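VIN1 (Oscarella pearsei, PDB 6BFI) probably binds actin filaments and may play a role in cell-cell adhesion, as a sponge member of the vinculin/alpha-catenin family. Local coordinates at residues A[338-342]-A[343-347]; A[326-329]-A[330-334]; A[280-284]-A[285-289]; A[362-365]-A[366-370]. All blocks are in the same frame, centred on the assembly; numbering follows the deposited sequence.

Contact 1 of 4, residues A[338-342]-A[343-347]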
# COMPACT_ATOMS: atom_id res chain seq x y z
N LYS A 338 -3.30 -12.23 -45.35
CA LYS A 338 -3.41 -13.24 -46.40
C LYS A 338 -4.64 -14.13 -46.23
O LYS A 338 -5.03 -14.81 -47.18
CB LYS A 338 -2.16 -14.12 -46.43
CG LYS A 338 -0.91 -13.43 -46.95
CD LYS A 338 0.28 -14.37 -46.87
CE LYS A 338 1.46 -13.83 -47.65
NZ LYS A 338 1.14 -13.68 -49.10
N GLY A 339 -5.24 -14.14 -45.04
CA GLY A 339 -6.30 -15.08 -44.73
C GLY A 339 -5.84 -16.30 -43.97
O GLY A 339 -6.62 -17.25 -43.84
N LEU A 340 -4.61 -16.31 -43.46
CA LEU A 340 -4.03 -17.47 -42.79
C LEU A 340 -3.99 -17.30 -41.27
O LEU A 340 -3.17 -17.93 -40.60
CB LEU A 340 -2.63 -17.75 -43.32
CG LEU A 340 -2.52 -18.04 -44.82
CD1 LEU A 340 -1.08 -18.33 -45.23
CD2 LEU A 340 -3.44 -19.18 -45.22
N GLY A 341 -4.87 -16.45 -40.72
CA GLY A 341 -4.88 -16.23 -39.28
C GLY A 341 -5.21 -17.47 -38.47
O GLY A 341 -4.82 -17.57 -37.30
N ASP A 342 -5.91 -18.43 -39.07
CA ASP A 342 -6.27 -19.68 -38.41
C ASP A 342 -5.22 -20.77 -38.58
O ASP A 342 -5.30 -21.79 -37.89
CB ASP A 342 -7.61 -20.19 -38.96
CG ASP A 342 -7.48 -20.76 -40.36
OD1 ASP A 342 -7.31 -19.96 -41.31
OD2 ASP A 342 -7.54 -21.99 -40.52
N SER A 343 -4.25 -20.57 -39.47
CA SER A 343 -3.29 -21.61 -39.80
C SER A 343 -2.42 -21.97 -38.59
O SER A 343 -2.31 -21.21 -37.62
CB SER A 343 -2.40 -21.16 -40.96
OG SER A 343 -1.63 -20.03 -40.59
N ARG A 344 -1.80 -23.14 -38.67
CA ARG A 344 -0.92 -23.58 -37.59
C ARG A 344 0.36 -22.76 -37.54
O ARG A 344 0.96 -22.62 -36.46
CB ARG A 344 -0.58 -25.06 -37.73
CG ARG A 344 0.16 -25.63 -36.53
CD ARG A 344 1.17 -26.69 -36.92
NE ARG A 344 1.89 -27.21 -35.76
CZ ARG A 344 3.02 -26.70 -35.30
NH1 ARG A 344 3.59 -25.66 -35.89
NH2 ARG A 344 3.60 -27.24 -34.23
N GLN A 345 0.81 -22.22 -38.67
CA GLN A 345 2.00 -21.38 -38.64
C GLN A 345 1.71 -20.03 -37.98
O GLN A 345 2.61 -19.43 -37.38
CB GLN A 345 2.57 -21.19 -40.05
CG GLN A 345 1.70 -20.41 -41.01
CD GLN A 345 2.22 -20.48 -42.44
OE1 GLN A 345 2.97 -21.39 -42.80
NE2 GLN A 345 1.81 -19.52 -43.27
N ALA A 346 0.47 -19.55 -38.08
CA ALA A 346 0.09 -18.34 -37.36
C ALA A 346 0.05 -18.60 -35.86
O ALA A 346 0.51 -17.76 -35.06
CB ALA A 346 -1.26 -17.83 -37.86
N ARG A 347 -0.50 -19.75 -35.44
CA ARG A 347 -0.53 -20.08 -34.02
C ARG A 347 0.87 -20.31 -33.48
O ARG A 347 1.18 -19.91 -32.35
CB ARG A 347 -1.40 -21.31 -33.78
CG ARG A 347 -2.89 -21.04 -33.89
CD ARG A 347 -3.70 -22.24 -33.43
NE ARG A 347 -3.47 -23.42 -34.26
CZ ARG A 347 -4.19 -23.72 -35.33
NH1 ARG A 347 -5.19 -22.94 -35.71
NH2 ARG A 347 -3.91 -24.81 -36.04
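Ser343 holds its OG between its own backbone N and carbonyl carbon (chi1 64°), which swings the hydroxyl back onto the carbonyl of Leu340. Leu340 has its CG anti to the carbonyl carbon (chi1 -59°), which carries its branched end over to Gln345. Ser343 OG donates to Leu340 O over 2.6 Å, in the carbonyl plane and on a lone pair. A second donor, Ser343 N, lies 3.1 Å from Leu340 O and comes from above that plane, closing the type I beta turn that runs from Leu340 to Ser343. Ser343 is also the N-cap of helix 344-375, its OG accepting a weak bond from Ala346 N at 3.3 Å. Just ahead of the turn, helix 312-338 ends in a Schellman motif at Gly339, whose positive phi would press a side chain against the preceding carbonyl oxygen.

Around this polar centre, the methyl CB of Ala346 sits 3.3 Å from Leu340 O. Leu340 CD1 meets Gln345 NE2 at 3.7 Å, the two side chains crossing obliquely, and both residues also touch Leu335 of helix 312-338. Farther along, the Arg347 guanidinium has Ser343 O over the centre of one face, 3.8 Å above its plane. One carbonyl gripped by two donors and one hydroxyl that both gives and accepts thus help to hold the tight turn between the helices, the accepted bond, which caps the new helix, being the weak one.

Contact 2 of 4, residues A[326-329]-A[330-334]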
# COMPACT_ATOMS: atom_id res chain seq x y z
N ASP A 326 8.53 -6.50 -32.57
CA ASP A 326 7.84 -5.73 -33.60
C ASP A 326 7.88 -6.45 -34.95
O ASP A 326 6.88 -6.47 -35.68
CB ASP A 326 8.45 -4.34 -33.72
CG ASP A 326 7.61 -3.27 -33.05
OD1 ASP A 326 6.36 -3.39 -33.09
OD2 ASP A 326 8.18 -2.32 -32.49
N GLN A 327 9.02 -7.04 -35.29
CA GLN A 327 9.12 -7.79 -36.54
C GLN A 327 8.16 -8.98 -36.55
O GLN A 327 7.46 -9.22 -37.54
CB GLN A 327 10.56 -8.26 -36.77
CG GLN A 327 10.79 -8.93 -38.11
CD GLN A 327 10.63 -7.98 -39.28
OE1 GLN A 327 10.74 -6.76 -39.13
NE2 GLN A 327 10.35 -8.53 -40.46
N ILE A 328 8.11 -9.73 -35.44
CA ILE A 328 7.17 -10.84 -35.34
C ILE A 328 5.74 -10.34 -35.50
O ILE A 328 4.90 -11.00 -36.12
CB ILE A 328 7.36 -11.59 -34.01
CG1 ILE A 328 8.73 -12.26 -33.97
CG2 ILE A 328 6.26 -12.62 -33.81
CD1 ILE A 328 8.94 -13.15 -32.76
N LEU A 329 5.44 -9.15 -34.96
CA LEU A 329 4.10 -8.59 -35.10
C LEU A 329 3.78 -8.27 -36.56
O LEU A 329 2.67 -8.56 -37.03
CB LEU A 329 3.95 -7.35 -34.23
CG LEU A 329 3.23 -7.55 -32.89
CD1 LEU A 329 3.88 -8.68 -32.10
CD2 LEU A 329 3.22 -6.26 -32.09
N LYS A 330 4.73 -7.68 -37.27
CA LYS A 330 4.52 -7.41 -38.69
C LYS A 330 4.29 -8.70 -39.47
O LYS A 330 3.42 -8.75 -40.35
CB LYS A 330 5.72 -6.64 -39.26
CG LYS A 330 5.98 -5.32 -38.56
CD LYS A 330 7.45 -4.92 -38.65
CE LYS A 330 7.76 -3.75 -37.74
NZ LYS A 330 9.21 -3.45 -37.68
N GLU A 331 5.05 -9.75 -39.14
CA GLU A 331 4.85 -11.04 -39.81
C GLU A 331 3.47 -11.61 -39.52
O GLU A 331 2.80 -12.14 -40.41
CB GLU A 331 5.94 -12.02 -39.38
CG GLU A 331 7.33 -11.65 -39.88
CD GLU A 331 8.41 -12.58 -39.37
OE1 GLU A 331 8.53 -12.74 -38.14
OE2 GLU A 331 9.14 -13.16 -40.20
N LEU A 332 3.01 -11.50 -38.27
CA LEU A 332 1.68 -11.99 -37.92
C LEU A 332 0.59 -11.22 -38.65
O LEU A 332 -0.39 -11.80 -39.12
CB LEU A 332 1.46 -11.92 -36.41
CG LEU A 332 2.00 -13.09 -35.60
CD1 LEU A 332 1.83 -12.82 -34.11
CD2 LEU A 332 1.31 -14.38 -36.00
N GLU A 333 0.75 -9.90 -38.76
CA GLU A 333 -0.25 -9.10 -39.47
C GLU A 333 -0.26 -9.39 -40.96
O GLU A 333 -1.32 -9.37 -41.59
CB GLU A 333 -0.02 -7.61 -39.20
CG GLU A 333 -0.70 -7.12 -37.93
CD GLU A 333 -0.11 -5.83 -37.40
OE1 GLU A 333 1.04 -5.50 -37.76
OE2 GLU A 333 -0.80 -5.13 -36.62
N GLU A 334 0.91 -9.68 -41.55
CA GLU A 334 0.93 -10.08 -42.95
C GLU A 334 0.30 -11.45 -43.14
O GLU A 334 -0.36 -11.70 -44.16
CB GLU A 334 2.36 -10.07 -43.49
CG GLU A 334 2.98 -8.69 -43.57
CD GLU A 334 4.23 -8.66 -44.42
OE1 GLU A 334 4.37 -9.53 -45.30
OE2 GLU A 334 5.08 -7.76 -44.20
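Lys330 N donates to Asp326 O at 2.9 Å, and the same i to i+4 alpha-helical pattern repeats from Glu331 N to Gln327 O, Leu332 N to Ile328 O and Glu333 N to Leu329 O. These four bonds belong to about two turns of helix 312-338, which packs between helices 289-306 and 344-375 in an all-helical bundle. Two carboxylates are paired with arginines of helix 289-306: Asp326 OD2 forms a salt bridge with Arg303, and Glu333 OE1 another with Arg296. Replacing Glu333 by an alanine here would probably leave Arg296 without its carboxylate mate and remove an ionic tie between helices 312-338 and 289-306.

On the outer side, Lys330 lays an extended chain back along the preceding turn, its CG 3.2 Å and its CE 3.5 Å from Asp326 O. Lys330 NZ stays 5.4 Å from Asp326 OD1, in a carboxylate that is held by Arg303. Gln327 bends at chi2 (67°) and crosses the lysine at about a right angle, bringing OE1 to 3.8 Å from Lys330 CD.

Glu331 follows the same backward course one residue on, with CG 3.4 Å from Gln327 O. Buried Leu329 touches Val295 of helix 289-306; on the side of helix 344-375, buried Leu332 meets Leu349, as do the more exposed Ile328 and Glu331. Along that second face the side chains of neighbouring turns approach loosely, methyl to methyl, Ile328 CG2 lying 4.4 Å from Leu332 CD1.

Contact 3 of 4, residues A[280-284]-A[285-289]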
# COMPACT_ATOMS: atom_id res chain seq x y z
N ASP A 280 -0.77 -14.98 -22.39
CA ASP A 280 -1.77 -16.04 -22.43
C ASP A 280 -2.60 -15.98 -23.71
O ASP A 280 -2.95 -17.02 -24.27
CB ASP A 280 -2.67 -15.96 -21.20
CG ASP A 280 -2.04 -16.59 -19.97
OD1 ASP A 280 -0.82 -16.83 -19.99
OD2 ASP A 280 -2.77 -16.85 -18.99
N ALA A 281 -2.92 -14.77 -24.18
CA ALA A 281 -3.68 -14.67 -25.42
C ALA A 281 -2.85 -15.05 -26.63
O ALA A 281 -3.38 -15.59 -27.60
CB ALA A 281 -4.24 -13.26 -25.58
N LEU A 282 -1.54 -14.80 -26.59
CA LEU A 282 -0.69 -15.21 -27.70
C LEU A 282 -0.45 -16.72 -27.68
O LEU A 282 -0.43 -17.36 -28.74
CB LEU A 282 0.64 -14.46 -27.66
CG LEU A 282 0.61 -13.03 -28.23
CD1 LEU A 282 1.98 -12.37 -28.08
CD2 LEU A 282 0.17 -13.05 -29.68
N ALA A 283 -0.26 -17.30 -26.49
CA ALA A 283 -0.04 -18.73 -26.39
C ALA A 283 -1.26 -19.53 -26.85
O ALA A 283 -1.12 -20.68 -27.28
CB ALA A 283 0.34 -19.11 -24.96
N SER A 284 -2.45 -18.93 -26.76
CA SER A 284 -3.63 -19.52 -27.38
C SER A 284 -3.59 -19.24 -28.87
O SER A 284 -2.52 -19.29 -29.49
CB SER A 284 -4.91 -18.98 -26.74
OG SER A 284 -5.04 -17.58 -26.96
N GLY A 285 -4.74 -18.94 -29.47
CA GLY A 285 -4.76 -18.65 -30.89
C GLY A 285 -4.93 -17.18 -31.21
O GLY A 285 -4.83 -16.79 -32.38
N ASP A 286 -5.15 -16.36 -30.19
CA ASP A 286 -5.60 -15.00 -30.41
C ASP A 286 -4.47 -14.12 -30.95
O ASP A 286 -3.39 -14.04 -30.36
CB ASP A 286 -6.14 -14.41 -29.11
CG ASP A 286 -7.07 -13.24 -29.34
OD1 ASP A 286 -7.04 -12.66 -30.45
OD2 ASP A 286 -7.84 -12.89 -28.42
N ILE A 287 -4.73 -13.47 -32.08
CA ILE A 287 -3.85 -12.45 -32.63
C ILE A 287 -4.70 -11.27 -33.09
O ILE A 287 -4.37 -10.59 -34.07
CB ILE A 287 -3.00 -12.99 -33.80
CG1 ILE A 287 -3.89 -13.58 -34.89
CG2 ILE A 287 -1.99 -14.01 -33.29
CD1 ILE A 287 -3.15 -13.86 -36.18
N SER A 288 -5.79 -11.01 -32.38
CA SER A 288 -6.70 -9.94 -32.73
C SER A 288 -6.04 -8.57 -32.50
O SER A 288 -4.90 -8.47 -32.04
CB SER A 288 -7.99 -10.05 -31.93
OG SER A 288 -7.73 -9.97 -30.54
N ARG A 289 -6.79 -7.52 -32.82
CA ARG A 289 -6.26 -6.16 -32.67
C ARG A 289 -6.04 -5.81 -31.21
O ARG A 289 -5.08 -5.11 -30.87
CB ARG A 289 -7.22 -5.17 -33.33
CG ARG A 289 -6.57 -3.86 -33.75
CD ARG A 289 -7.37 -3.21 -34.87
NE ARG A 289 -6.74 -1.99 -35.37
CZ ARG A 289 -5.75 -1.98 -36.25
NH1 ARG A 289 -5.26 -3.11 -36.74
NH2 ARG A 289 -5.24 -0.82 -36.65
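The carboxylate of Asp286, carried on a CB that lies 4.2 Å from Ala281 CB, is gripped at a single oxygen. Both donors reach OD1 from one face of the carboxylate plane: Ser288 OG, 2.8 Å from Asp286 OD1, comes in on the syn side and 25° out of the plane, whereas Ser288 N arrives at OD1 almost end-on. The aspartate has its CG anti to the backbone N (chi1 -159°), which directs the group forward to the serine. Substituting an alanine would probably leave Ser288 N and OG without this shared acceptor and let the serine hydroxyl turn.

The Ala281 carbonyl, a second flat group, accepts from residues just past the helix end. Ser284 OG donates to Ala281 O at 2.7 Å from above the carbonyl plane, and Asp286 N adds a weak, strongly bent bond to Ala281 O at 3.2 Å. Beside the polar turn, on the apolar side facing helices 344-375 and 312-338, Leu282 CD2 packs on Ile287 CG2 at 4.3 Å; Leu282 rests against Ala350, Ala353 and Ala354 of the former, and Ile287 against Leu332 and Gln336 of the latter.

Ser284 is where the chain departs from helical geometry after helix 268-283, and Ser288 is the N-cap of helix 289-306. Asp286 OD1 accepting from Ser288 N makes residues 286-288 an Asx turn, set here in the short connection between two successive helices of an all-helical bundle.

Contact 4 of 4, residues A[362-365]-A[366-370]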
# COMPACT_ATOMS: atom_id res chain seq x y z
N GLN A 362 11.45 -10.88 -18.50
CA GLN A 362 12.57 -11.31 -17.68
C GLN A 362 13.75 -10.35 -17.81
O GLN A 362 14.43 -10.05 -16.82
CB GLN A 362 12.99 -12.73 -18.05
CG GLN A 362 14.02 -13.33 -17.10
CD GLN A 362 13.51 -13.42 -15.67
OE1 GLN A 362 12.32 -13.59 -15.43
NE2 GLN A 362 14.42 -13.28 -14.71
N GLU A 363 14.01 -9.86 -19.02
CA GLU A 363 15.11 -8.91 -19.20
C GLU A 363 14.80 -7.57 -18.56
O GLU A 363 15.73 -6.86 -18.13
CB GLU A 363 15.43 -8.74 -20.69
CG GLU A 363 16.90 -8.98 -21.05
CD GLU A 363 17.34 -10.42 -20.80
OE1 GLU A 363 17.64 -10.77 -19.64
OE2 GLU A 363 17.39 -11.20 -21.77
N ILE A 364 13.53 -7.19 -18.49
CA ILE A 364 13.15 -5.99 -17.75
C ILE A 364 13.47 -6.16 -16.27
O ILE A 364 14.07 -5.28 -15.63
CB ILE A 364 11.66 -5.66 -17.97
CG1 ILE A 364 11.45 -5.13 -19.39
CG2 ILE A 364 11.17 -4.67 -16.94
CD1 ILE A 364 10.01 -4.79 -19.70
N ARG A 365 13.10 -7.32 -15.70
CA ARG A 365 13.47 -7.60 -14.32
C ARG A 365 14.98 -7.58 -14.13
O ARG A 365 15.48 -7.06 -13.12
CB ARG A 365 12.89 -8.95 -13.89
CG ARG A 365 11.39 -8.95 -13.72
CD ARG A 365 10.93 -10.08 -12.83
NE ARG A 365 11.03 -11.38 -13.49
CZ ARG A 365 10.04 -11.93 -14.18
NH1 ARG A 365 8.87 -11.31 -14.29
NH2 ARG A 365 10.21 -13.12 -14.76
N LYS A 366 15.73 -8.12 -15.09
CA LYS A 366 17.18 -8.12 -14.99
C LYS A 366 17.74 -6.70 -15.03
O LYS A 366 18.70 -6.38 -14.33
CB LYS A 366 17.79 -8.98 -16.10
CG LYS A 366 19.26 -9.32 -15.89
CD LYS A 366 19.66 -10.54 -16.72
CE LYS A 366 20.99 -11.13 -16.24
NZ LYS A 366 21.29 -12.45 -16.87
N ALA A 367 17.13 -5.83 -15.84
CA ALA A 367 17.60 -4.45 -15.92
C ALA A 367 17.34 -3.72 -14.61
O ALA A 367 18.21 -2.96 -14.14
CB ALA A 367 16.92 -3.73 -17.08
N LEU A 368 16.17 -3.93 -14.00
CA LEU A 368 15.91 -3.30 -12.71
C LEU A 368 16.86 -3.82 -11.64
O LEU A 368 17.41 -3.03 -10.84
CB LEU A 368 14.46 -3.52 -12.29
CG LEU A 368 13.49 -2.40 -12.68
CD1 LEU A 368 13.46 -2.19 -14.19
CD2 LEU A 368 12.09 -2.68 -12.14
N ALA A 369 17.09 -5.13 -11.61
CA ALA A 369 18.05 -5.69 -10.67
C ALA A 369 19.45 -5.14 -10.91
O ALA A 369 20.24 -5.02 -9.96
CB ALA A 369 18.05 -7.22 -10.75
N GLU A 370 19.78 -4.80 -12.16
CA GLU A 370 21.09 -4.23 -12.45
C GLU A 370 21.18 -2.79 -11.94
O GLU A 370 22.20 -2.40 -11.36
CB GLU A 370 21.37 -4.30 -13.95
CG GLU A 370 22.85 -4.32 -14.30
CD GLU A 370 23.10 -4.18 -15.79
OE1 GLU A 370 22.29 -3.51 -16.46
OE2 GLU A 370 24.10 -4.73 -16.28
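Glu363 lies alongside Lys366, the two side chains pointing the same way, and its OE1 rests 3.6 Å from the lysine CD. The glutamate bends at chi2 (64°), while the lysine, with CG anti to the backbone N (chi1 -166°), runs on extended, so that the carboxylate meets the aliphatic shaft before the charge. Glu363 OE1 and Lys366 NZ remain 4.9 Å apart, short of a salt bridge.

The backbone between these residues is regular alpha helix. Lys366 N donates to Gln362 O at 2.9 Å, and Ala367, Leu368 and Ala369 bond likewise to the carbonyls of Glu363, Ile364 and Arg365. On the buried side Ile364 CG2 lies 4.4 Å from Leu368 CD1, a loose contact, and that same Leu368 CD1 lies 3.5 Å from Ile364 O. Val305 of helix 289-306 covers Ile364, Ala367 and Leu368, and Leu318 of helix 312-338 adds to the cover over Ile364 and Ala367.

Another flank of the helix faces helix 496-519, where Lys366 and Ala369 touch Glu498 and Gln362 NE2 is hydrogen-bonded to it. Arg365 is salt-bridged through NH1 to Glu361, one turn back. Within the contact, the four backbone hydrogen bonds hold the two segments together; the Glu363 and Lys366 pair adds van der Waals contact and probably a weak attraction, and Ile364 with Leu368 a loose apolar touch.

Along the chain the order is contact 3, contact 2, contact 1, contact 4. Contact 3 joins helix 268-283 to helix 289-306, contact 2 lies within helix 312-338, contact 1 links that helix to helix 344-375, and contact 4 lies farther along the latter. The first three cluster, with centres 12 to 13 Å apart: Leu332 of contact 2 packs on Ile287 of contact 3 and on the backbone of Ala346 in contact 1. Contact 4 stands off, its centre about 25 to 33 Å from those of the other three. Two interhelical connections thus meet at one end of a helical bundle, while helix 344-375 carries the packing on toward helix 496-519.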